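Local coordinates for DsbA family protein (Salmonella typhimurium, PDB 7JVE) that acts as a trimeric, thioredoxin-like enzyme with both thiol oxidase and disulfide isomerase activities, at residues 116-121 with 149-154; 67-72 with 85-90. All blocks are in the same frame, centred on the assembly; numbering follows the deposited sequence.

Interaction 1: 116-121 with 149-154; sequences FIFKEF and KYLDWH
Phe118 meets Tyr150, Leu151 and His154 in a buried aromatic cluster. It joins strand 115-120 of the thioredoxin fold to helix 147-159, one of the helices inserted into that fold as in other DsbA proteins. Two edge-to-face stacks share the Phe118 ring. Tyr150 brings its edge over one face of Phe118, with the ring planes at 64°. Its CE2 touches Phe118 CG at 3.6 Å, so the contact lies off the ring centre. Phe118 in turn offers its own edge to the face of His154. There Phe118 CE2 sits above the middle of the imidazole, 3.9 Å from His154 CE1. At the far end of the phenyl ring, Leu151 CD1 touches Phe118 CZ at 3.9 Å.

Tyr150 also makes the direct polar link. Its OH donates to Glu120 OE2 at 2.6 Å, meeting the carboxylate on the anti side and 28° out of its plane. The Glu120 chain stretches out beyond CG to reach the tyrosine from the strand. In Tyr150, chi1 of 169° swings CG opposite the backbone N and helps direct the ring at the strand; His154 has a similar torsion. The same tyrosine hydroxyl packs on Phe118 CB.

Further out, Phe118 rests on Met88 of the neighbouring strand. Tyr150 packs on Trp142 and Pro75. His154 stacks edge-to-face with Phe90 and Tyr158, and it lies near the Cys94-Cys97 disulfide without touching it. A water gives Glu120 OE2 a second donor at 2.7 Å. That water accepts from Trp153 NE1 at 2.9 Å, lying in the plane of the indole at its edge.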
ATOM      1  N   PHE A 116      -3.613 -32.322   9.769  1.00 23.65           N
ATOM      2  CA  PHE A 116      -2.986 -31.007   9.709  1.00 24.40           C
ATOM      3  C   PHE A 116      -1.483 -31.174   9.911  1.00 26.15           C
ATOM      4  O   PHE A 116      -1.041 -31.697  10.941  1.00 23.52           O
ATOM      5  CB  PHE A 116      -3.591 -30.056  10.741  1.00 22.27           C
ATOM      6  CG  PHE A 116      -5.024 -29.677  10.454  1.00 26.56           C
ATOM      7  CD1 PHE A 116      -6.064 -30.558  10.752  1.00 26.72           C
ATOM      8  CD2 PHE A 116      -5.338 -28.439   9.881  1.00 22.48           C
ATOM      9  CE1 PHE A 116      -7.398 -30.212  10.495  1.00 27.92           C
ATOM     10  CE2 PHE A 116      -6.658 -28.083   9.631  1.00 22.04           C
ATOM     11  CZ  PHE A 116      -7.695 -28.970   9.929  1.00 24.68           C
ATOM     12  N   ILE A 117      -0.714 -30.769   8.903  1.00 24.36           N
ATOM     13  CA  ILE A 117       0.723 -30.971   8.847  1.00 23.83           C
ATOM     14  C   ILE A 117       1.398 -29.618   9.009  1.00 22.31           C
ATOM     15  O   ILE A 117       0.989 -28.634   8.386  1.00 23.49           O
ATOM     16  CB  ILE A 117       1.122 -31.650   7.521  1.00 22.22           C
ATOM     17  CG1 ILE A 117       0.294 -32.932   7.321  1.00 24.73           C
ATOM     18  CG2 ILE A 117       2.610 -31.925   7.489  1.00 20.32           C
ATOM     19  CD1 ILE A 117       0.671 -33.749   6.088  1.00 25.36           C
ATOM     20  N   PHE A 118       2.433 -29.571   9.836  1.00 21.63           N
ATOM     21  CA  PHE A 118       3.095 -28.327  10.222  1.00 22.05           C
ATOM     22  C   PHE A 118       4.469 -28.238   9.564  1.00 23.00           C
ATOM     23  O   PHE A 118       5.351 -29.063   9.837  1.00 21.75           O
ATOM     24  CB  PHE A 118       3.219 -28.254  11.748  1.00 19.97           C
ATOM     25  CG  PHE A 118       1.883 -28.112  12.456  1.00 21.97           C
ATOM     26  CD1 PHE A 118       1.083 -29.221  12.681  1.00 23.39           C
ATOM     27  CD2 PHE A 118       1.426 -26.859  12.877  1.00 22.22           C
ATOM     28  CE1 PHE A 118      -0.160 -29.095  13.330  1.00 26.32           C
ATOM     29  CE2 PHE A 118       0.195 -26.718  13.526  1.00 21.45           C
ATOM     30  CZ  PHE A 118      -0.604 -27.838  13.745  1.00 27.04           C
ATOM     31  N   LYS A 119       4.659 -27.245   8.711  1.00 18.76           N
ATOM     32  CA  LYS A 119       5.946 -27.048   8.032  1.00 20.93           C
ATOM     33  C   LYS A 119       6.574 -25.747   8.536  1.00 20.21           C
ATOM     34  O   LYS A 119       6.328 -24.677   7.987  1.00 19.97           O
ATOM     35  CB  LYS A 119       5.766 -27.007   6.501  1.00 20.01           C
ATOM     36  CG  LYS A 119       5.073 -28.211   5.934  1.00 18.69           C
ATOM     37  CD  LYS A 119       5.984 -29.435   6.016  1.00 18.90           C
ATOM     38  CE  LYS A 119       5.583 -30.485   5.006  1.00 19.88           C
ATOM     39  NZ  LYS A 119       6.511 -31.644   5.008  1.00 20.10           N
ATOM     40  N   GLU A 120       7.402 -25.853   9.574  1.00 24.10           N
ATOM     41  CA  GLU A 120       8.112 -24.697  10.110  1.00 20.19           C
ATOM     42  C   GLU A 120       9.243 -24.296   9.171  1.00 21.51           C
ATOM     43  O   GLU A 120      10.021 -25.154   8.740  1.00 21.22           O
ATOM     44  CB  GLU A 120       8.682 -25.029  11.487  1.00 20.42           C
ATOM     45  CG  GLU A 120       7.636 -25.241  12.545  1.00 22.01           C
ATOM     46  CD  GLU A 120       8.196 -25.830  13.826  1.00 24.52           C
ATOM     47  OE1 GLU A 120       9.210 -25.314  14.316  1.00 22.83           O
ATOM     48  OE2 GLU A 120       7.599 -26.790  14.365  1.00 29.65           O
ATOM     49  N   PHE A 121       9.343 -22.997   8.865  1.00 20.91           N
ATOM     50  CA  PHE A 121      10.399 -22.486   8.003  1.00 23.12           C
ATOM     51  C   PHE A 121      10.671 -21.024   8.344  1.00 23.46           C
ATOM     52  O   PHE A 121       9.851 -20.368   9.000  1.00 22.22           O
ATOM     53  CB  PHE A 121      10.040 -22.659   6.510  1.00 20.02           C
ATOM     54  CG  PHE A 121       9.103 -21.588   5.953  1.00 21.62           C
ATOM     55  CD1 PHE A 121       7.823 -21.431   6.456  1.00 22.33           C
ATOM     56  CD2 PHE A 121       9.495 -20.780   4.890  1.00 26.63           C
ATOM     57  CE1 PHE A 121       6.942 -20.454   5.933  1.00 22.13           C
ATOM     58  CE2 PHE A 121       8.629 -19.808   4.360  1.00 27.78           C
ATOM     59  CZ  PHE A 121       7.345 -19.641   4.893  1.00 23.29           C
ATOM     60  N   LYS A 149       0.149 -32.486  21.949  1.00 21.07           N
ATOM     61  CA  LYS A 149       1.069 -31.756  22.810  1.00 23.08           C
ATOM     62  C   LYS A 149       2.000 -30.857  21.993  1.00 21.64           C
ATOM     63  O   LYS A 149       2.285 -29.721  22.399  1.00 19.68           O
ATOM     64  CB  LYS A 149       1.840 -32.753  23.691  1.00 21.18           C
ATOM     65  CG  LYS A 149       2.877 -32.165  24.623  1.00 21.11           C
ATOM     66  CD  LYS A 149       2.372 -30.961  25.374  1.00 22.85           C
ATOM     67  CE  LYS A 149       1.584 -31.335  26.569  1.00 29.74           C
ATOM     68  NZ  LYS A 149       1.062 -30.111  27.244  1.00 40.44           N
ATOM     69  N   TYR A 150       2.451 -31.326  20.826  1.00 18.59           N
ATOM     70  CA  TYR A 150       3.123 -30.424  19.900  1.00 19.36           C
ATOM     71  C   TYR A 150       2.263 -29.190  19.621  1.00 21.24           C
ATOM     72  O   TYR A 150       2.772 -28.063  19.552  1.00 19.91           O
ATOM     73  CB  TYR A 150       3.463 -31.142  18.588  1.00 19.33           C
ATOM     74  CG  TYR A 150       3.904 -30.173  17.528  1.00 18.29           C
ATOM     75  CD1 TYR A 150       5.250 -29.808  17.399  1.00 18.73           C
ATOM     76  CD2 TYR A 150       2.961 -29.563  16.684  1.00 20.08           C
ATOM     77  CE1 TYR A 150       5.661 -28.881  16.424  1.00 18.05           C
ATOM     78  CE2 TYR A 150       3.343 -28.627  15.730  1.00 18.66           C
ATOM     79  CZ  TYR A 150       4.691 -28.282  15.605  1.00 21.51           C
ATOM     80  OH  TYR A 150       5.052 -27.369  14.650  1.00 20.64           O
ATOM     81  N   LEU A 151       0.953 -29.384  19.467  1.00 20.15           N
ATOM     82  CA  LEU A 151       0.084 -28.256  19.163  1.00 22.77           C
ATOM     83  C   LEU A 151       0.005 -27.282  20.344  1.00 25.14           C
ATOM     84  O   LEU A 151      -0.022 -26.060  20.125  1.00 20.79           O
ATOM     85  CB  LEU A 151      -1.296 -28.766  18.731  1.00 22.27           C
ATOM     86  CG  LEU A 151      -2.405 -27.785  18.313  1.00 29.45           C
ATOM     87  CD1 LEU A 151      -1.948 -26.752  17.278  1.00 24.69           C
ATOM     88  CD2 LEU A 151      -3.608 -28.565  17.785  1.00 27.53           C
ATOM     89  N   ASP A 152       0.004 -27.795  21.600  1.00 23.44           N
ATOM     90  CA  ASP A 152       0.099 -26.903  22.765  1.00 24.87           C
ATOM     91  C   ASP A 152       1.378 -26.087  22.736  1.00 24.71           C
ATOM     92  O   ASP A 152       1.369 -24.885  23.021  1.00 23.82           O
ATOM     93  CB  ASP A 152       0.051 -27.645  24.114  1.00 26.20           C
ATOM     94  CG  ASP A 152      -1.227 -28.399  24.326  1.00 32.10           C
ATOM     95  OD1 ASP A 152      -1.175 -29.513  24.893  1.00 41.90           O
ATOM     96  OD2 ASP A 152      -2.286 -27.895  23.893  1.00 43.38           O
ATOM     97  N   TRP A 153       2.501 -26.741  22.449  1.00 22.26           N
ATOM     98  CA  TRP A 153       3.765 -26.018  22.379  1.00 22.93           C
ATOM     99  C   TRP A 153       3.713 -24.950  21.290  1.00 22.57           C
ATOM    100  O   TRP A 153       4.112 -23.797  21.498  1.00 25.71           O
ATOM    101  CB  TRP A 153       4.905 -27.009  22.131  1.00 19.62           C
ATOM    102  CG  TRP A 153       6.055 -26.404  21.433  1.00 21.80           C
ATOM    103  CD1 TRP A 153       6.351 -26.501  20.100  1.00 20.90           C
ATOM    104  CD2 TRP A 153       7.069 -25.572  22.014  1.00 21.02           C
ATOM    105  NE1 TRP A 153       7.501 -25.794  19.820  1.00 20.23           N
ATOM    106  CE2 TRP A 153       7.963 -25.215  20.972  1.00 20.60           C
ATOM    107  CE3 TRP A 153       7.320 -25.106  23.315  1.00 23.31           C
ATOM    108  CZ2 TRP A 153       9.095 -24.408  21.189  1.00 19.87           C
ATOM    109  CZ3 TRP A 153       8.445 -24.302  23.531  1.00 24.95           C
ATOM    110  CH2 TRP A 153       9.318 -23.963  22.468  1.00 22.35           C
ATOM    111  N   HIS A 154       3.224 -25.331  20.117  1.00 19.85           N
ATOM    112  CA  HIS A 154       3.124 -24.423  18.986  1.00 19.45           C
ATOM    113  C   HIS A 154       2.298 -23.191  19.341  1.00 22.95           C
ATOM    114  O   HIS A 154       2.738 -22.052  19.143  1.00 23.42           O
ATOM    115  CB  HIS A 154       2.534 -25.218  17.816  1.00 20.52           C
ATOM    116  CG  HIS A 154       2.011 -24.397  16.681  1.00 21.58           C
ATOM    117  ND1 HIS A 154       2.725 -24.201  15.521  1.00 20.11           N
ATOM    118  CD2 HIS A 154       0.818 -23.784  16.497  1.00 22.93           C
ATOM    119  CE1 HIS A 154       2.010 -23.477  14.684  1.00 22.24           C
ATOM    120  NE2 HIS A 154       0.846 -23.211  15.250  1.00 25.81           N
TER
HETATM  121  O   HOH W   1       7.968 -26.031  16.947  1.00 21.09           O

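Interaction 2: 67-72 with 85-90; sequences AELLSS and AVVMFF
Leu69 and Val87 bring the two backbones to 6.7 Å between CA atoms, where the end of the short helix 66-69 lies against strand 84-90. Leu70 is the first residue to leave helical geometry, and Ser71 N still bonds back to Glu68 O. The contact has no hydrogen bond across it. Leu69 O lies against both methyls of Val87, 3.7 Å from CG2 and 3.8 Å from CG1. Leu69 CD2 touches Val87 CG1 as well. The same CD2 meets the Phe89 ring at its edge, in the ring plane, and sits 3.8 Å from Phe89 CZ. The leucine comes in nearly perpendicular to the Phe89 side chain, with its methyl against the outer edge of the ring.

Strand 84-90 is the middle strand of the five-stranded thioredoxin-fold sheet and leads to the CxxC helix 95-110. Strands 115-120 and 218-223 flank it. Leu207 of helix 199-210 touches both Leu69 and Phe89 on this side of the sheet.

Leu70 reaches the strand nearer its start. Its CG lies beside the backbone N, and the chain then extends with chi2 at -179°. This places CD2 3.9 Å from Ala85 CB and 4.0 Å from Val87 CG2. Arg115 NH1 is hydrogen-bonded to Leu70 O and NH2 to Ser71 O.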
ATOM      1  N   ALA A  67       4.540 -36.185  -1.976  1.00 28.99           N
ATOM      2  CA  ALA A  67       5.161 -37.039  -0.970  1.00 30.51           C
ATOM      3  C   ALA A  67       5.860 -36.202   0.090  1.00 30.57           C
ATOM      4  O   ALA A  67       5.751 -36.486   1.293  1.00 28.47           O
ATOM      5  CB  ALA A  67       6.130 -38.035  -1.619  1.00 26.94           C
ATOM      6  N   GLU A  68       6.567 -35.159  -0.332  1.00 29.51           N
ATOM      7  CA  GLU A  68       7.231 -34.283   0.617  1.00 25.48           C
ATOM      8  C   GLU A  68       6.209 -33.516   1.448  1.00 28.61           C
ATOM      9  O   GLU A  68       6.366 -33.384   2.667  1.00 30.75           O
ATOM     10  CB  GLU A  68       8.156 -33.321  -0.136  1.00 28.72           C
ATOM     11  CG  GLU A  68       9.309 -34.040  -0.825  1.00 35.08           C
ATOM     12  CD  GLU A  68       9.010 -34.413  -2.293  1.00 39.87           C
ATOM     13  OE1 GLU A  68       9.881 -34.162  -3.157  1.00 49.54           O
ATOM     14  OE2 GLU A  68       7.903 -34.907  -2.608  1.00 34.66           O
ATOM     15  N   LEU A  69       5.160 -32.996   0.802  1.00 23.39           N
ATOM     16  CA  LEU A  69       4.134 -32.246   1.521  1.00 23.33           C
ATOM     17  C   LEU A  69       3.494 -33.089   2.619  1.00 25.27           C
ATOM     18  O   LEU A  69       3.162 -32.575   3.693  1.00 24.46           O
ATOM     19  CB  LEU A  69       3.067 -31.752   0.547  1.00 23.31           C
ATOM     20  CG  LEU A  69       3.446 -30.591  -0.379  1.00 27.69           C
ATOM     21  CD1 LEU A  69       2.422 -30.446  -1.490  1.00 24.97           C
ATOM     22  CD2 LEU A  69       3.584 -29.293   0.392  1.00 20.42           C
ATOM     23  N   LEU A  70       3.296 -34.383   2.365  1.00 24.92           N
ATOM     24  CA  LEU A  70       2.576 -35.256   3.278  1.00 27.02           C
ATOM     25  C   LEU A  70       3.503 -36.143   4.096  1.00 28.47           C
ATOM     26  O   LEU A  70       3.024 -37.056   4.777  1.00 25.80           O
ATOM     27  CB  LEU A  70       1.572 -36.117   2.514  1.00 27.57           C
ATOM     28  CG  LEU A  70       0.698 -35.360   1.525  1.00 30.29           C
ATOM     29  CD1 LEU A  70      -0.260 -36.308   0.850  1.00 32.57           C
ATOM     30  CD2 LEU A  70      -0.025 -34.245   2.221  1.00 25.83           C
ATOM     31  N   SER A  71       4.810 -35.879   4.045  1.00 28.80           N
ATOM     32  CA  SER A  71       5.810 -36.633   4.795  1.00 30.63           C
ATOM     33  C   SER A  71       5.346 -36.916   6.219  1.00 28.07           C
ATOM     34  O   SER A  71       4.860 -36.024   6.916  1.00 26.29           O
ATOM     35  CB  SER A  71       7.124 -35.842   4.826  1.00 28.18           C
ATOM     36  OG  SER A  71       8.047 -36.464   5.703  1.00 34.10           O
ATOM     37  N   SER A  72       5.479 -38.172   6.640  1.00 29.68           N
ATOM     38  CA  SER A  72       5.216 -38.482   8.038  1.00 32.88           C
ATOM     39  C   SER A  72       6.338 -38.009   8.961  1.00 30.88           C
ATOM     40  O   SER A  72       6.257 -38.255  10.167  1.00 30.33           O
ATOM     41  CB  SER A  72       5.017 -39.987   8.222  1.00 35.92           C
ATOM     42  OG  SER A  72       6.122 -40.676   7.678  1.00 37.59           O
ATOM     43  N   ALA A  85      -5.683 -33.523   3.742  1.00 28.59           N
ATOM     44  CA  ALA A  85      -4.621 -32.902   4.512  1.00 27.18           C
ATOM     45  C   ALA A  85      -4.576 -31.399   4.256  1.00 26.67           C
ATOM     46  O   ALA A  85      -4.883 -30.910   3.162  1.00 24.57           O
ATOM     47  CB  ALA A  85      -3.258 -33.522   4.192  1.00 26.11           C
ATOM     48  N   VAL A  86      -4.183 -30.675   5.298  1.00 29.26           N
ATOM     49  CA  VAL A  86      -3.937 -29.243   5.253  1.00 24.91           C
ATOM     50  C   VAL A  86      -2.496 -29.072   5.684  1.00 22.44           C
ATOM     51  O   VAL A  86      -2.154 -29.368   6.832  1.00 25.47           O
ATOM     52  CB  VAL A  86      -4.888 -28.466   6.176  1.00 25.94           C
ATOM     53  CG1 VAL A  86      -4.533 -26.973   6.192  1.00 20.16           C
ATOM     54  CG2 VAL A  86      -6.321 -28.701   5.761  1.00 22.27           C
ATOM     55  N   VAL A  87      -1.643 -28.636   4.764  1.00 23.02           N
ATOM     56  CA  VAL A  87      -0.217 -28.475   5.011  1.00 22.60           C
ATOM     57  C   VAL A  87       0.045 -26.993   5.232  1.00 23.49           C
ATOM     58  O   VAL A  87      -0.329 -26.165   4.395  1.00 21.80           O
ATOM     59  CB  VAL A  87       0.610 -29.019   3.831  1.00 23.47           C
ATOM     60  CG1 VAL A  87       2.100 -28.960   4.140  1.00 21.40           C
ATOM     61  CG2 VAL A  87       0.193 -30.431   3.500  1.00 21.56           C
ATOM     62  N   MET A  88       0.667 -26.641   6.359  1.00 24.75           N
ATOM     63  CA  MET A  88       0.802 -25.236   6.730  1.00 21.33           C
ATOM     64  C   MET A  88       2.270 -24.842   6.823  1.00 22.47           C
ATOM     65  O   MET A  88       3.008 -25.353   7.677  1.00 22.53           O
ATOM     66  CB  MET A  88       0.069 -24.922   8.039  1.00 22.60           C
ATOM     67  CG  MET A  88      -1.405 -25.325   8.045  1.00 23.61           C
ATOM     68  SD  MET A  88      -2.178 -25.538   9.675  1.00 33.70           S
ATOM     69  CE  MET A  88      -1.223 -26.880  10.396  1.00 28.28           C
ATOM     70  N   PHE A  89       2.678 -23.936   5.931  1.00 21.42           N
ATOM     71  CA  PHE A  89       3.978 -23.282   5.971  1.00 20.61           C
ATOM     72  C   PHE A  89       3.863 -21.996   6.790  1.00 22.99           C
ATOM     73  O   PHE A  89       3.081 -21.099   6.453  1.00 20.53           O
ATOM     74  CB  PHE A  89       4.457 -22.987   4.553  1.00 21.36           C
ATOM     75  CG  PHE A  89       4.754 -24.224   3.754  1.00 20.93           C
ATOM     76  CD1 PHE A  89       3.720 -24.992   3.233  1.00 17.37           C
ATOM     77  CD2 PHE A  89       6.079 -24.648   3.571  1.00 19.20           C
ATOM     78  CE1 PHE A  89       3.993 -26.137   2.485  1.00 21.31           C
ATOM     79  CE2 PHE A  89       6.370 -25.787   2.838  1.00 19.12           C
ATOM     80  CZ  PHE A  89       5.325 -26.546   2.283  1.00 18.62           C
ATOM     81  N   PHE A  90       4.636 -21.914   7.867  1.00 19.60           N
ATOM     82  CA  PHE A  90       4.537 -20.798   8.783  1.00 22.25           C
ATOM     83  C   PHE A  90       5.894 -20.583   9.440  1.00 21.04           C
ATOM     84  O   PHE A  90       6.722 -21.499   9.533  1.00 20.63           O
ATOM     85  CB  PHE A  90       3.471 -21.041   9.859  1.00 20.54           C
ATOM     86  CG  PHE A  90       3.826 -22.164  10.777  1.00 25.54           C
ATOM     87  CD1 PHE A  90       3.569 -23.476  10.417  1.00 22.43           C
ATOM     88  CD2 PHE A  90       4.499 -21.916  11.967  1.00 23.94           C
ATOM     89  CE1 PHE A  90       3.942 -24.512  11.250  1.00 25.48           C
ATOM     90  CE2 PHE A  90       4.856 -22.945  12.802  1.00 21.88           C
ATOM     91  CZ  PHE A  90       4.579 -24.241  12.447  1.00 23.80           C
TER

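From the N terminus, the long helix 37-64 leads into helix 66-69. Interaction 2 then closes a short loop that contains edge strand 76-77. The chain next runs through the CxxC helix 95-110 to strand 115-120. From there interaction 1 closes a longer, mostly helical excursion that includes helix 128-145. The two contacts are in series and neither nest nor cross. They meet in the sheet, where strands 84-90 and 115-120 are parallel neighbours: Lys119 N and Ile117 O probably bond to Met88 O and N. They use opposite faces: 67-72 packs on the side of Val87, and 149-154 on the side of Phe118.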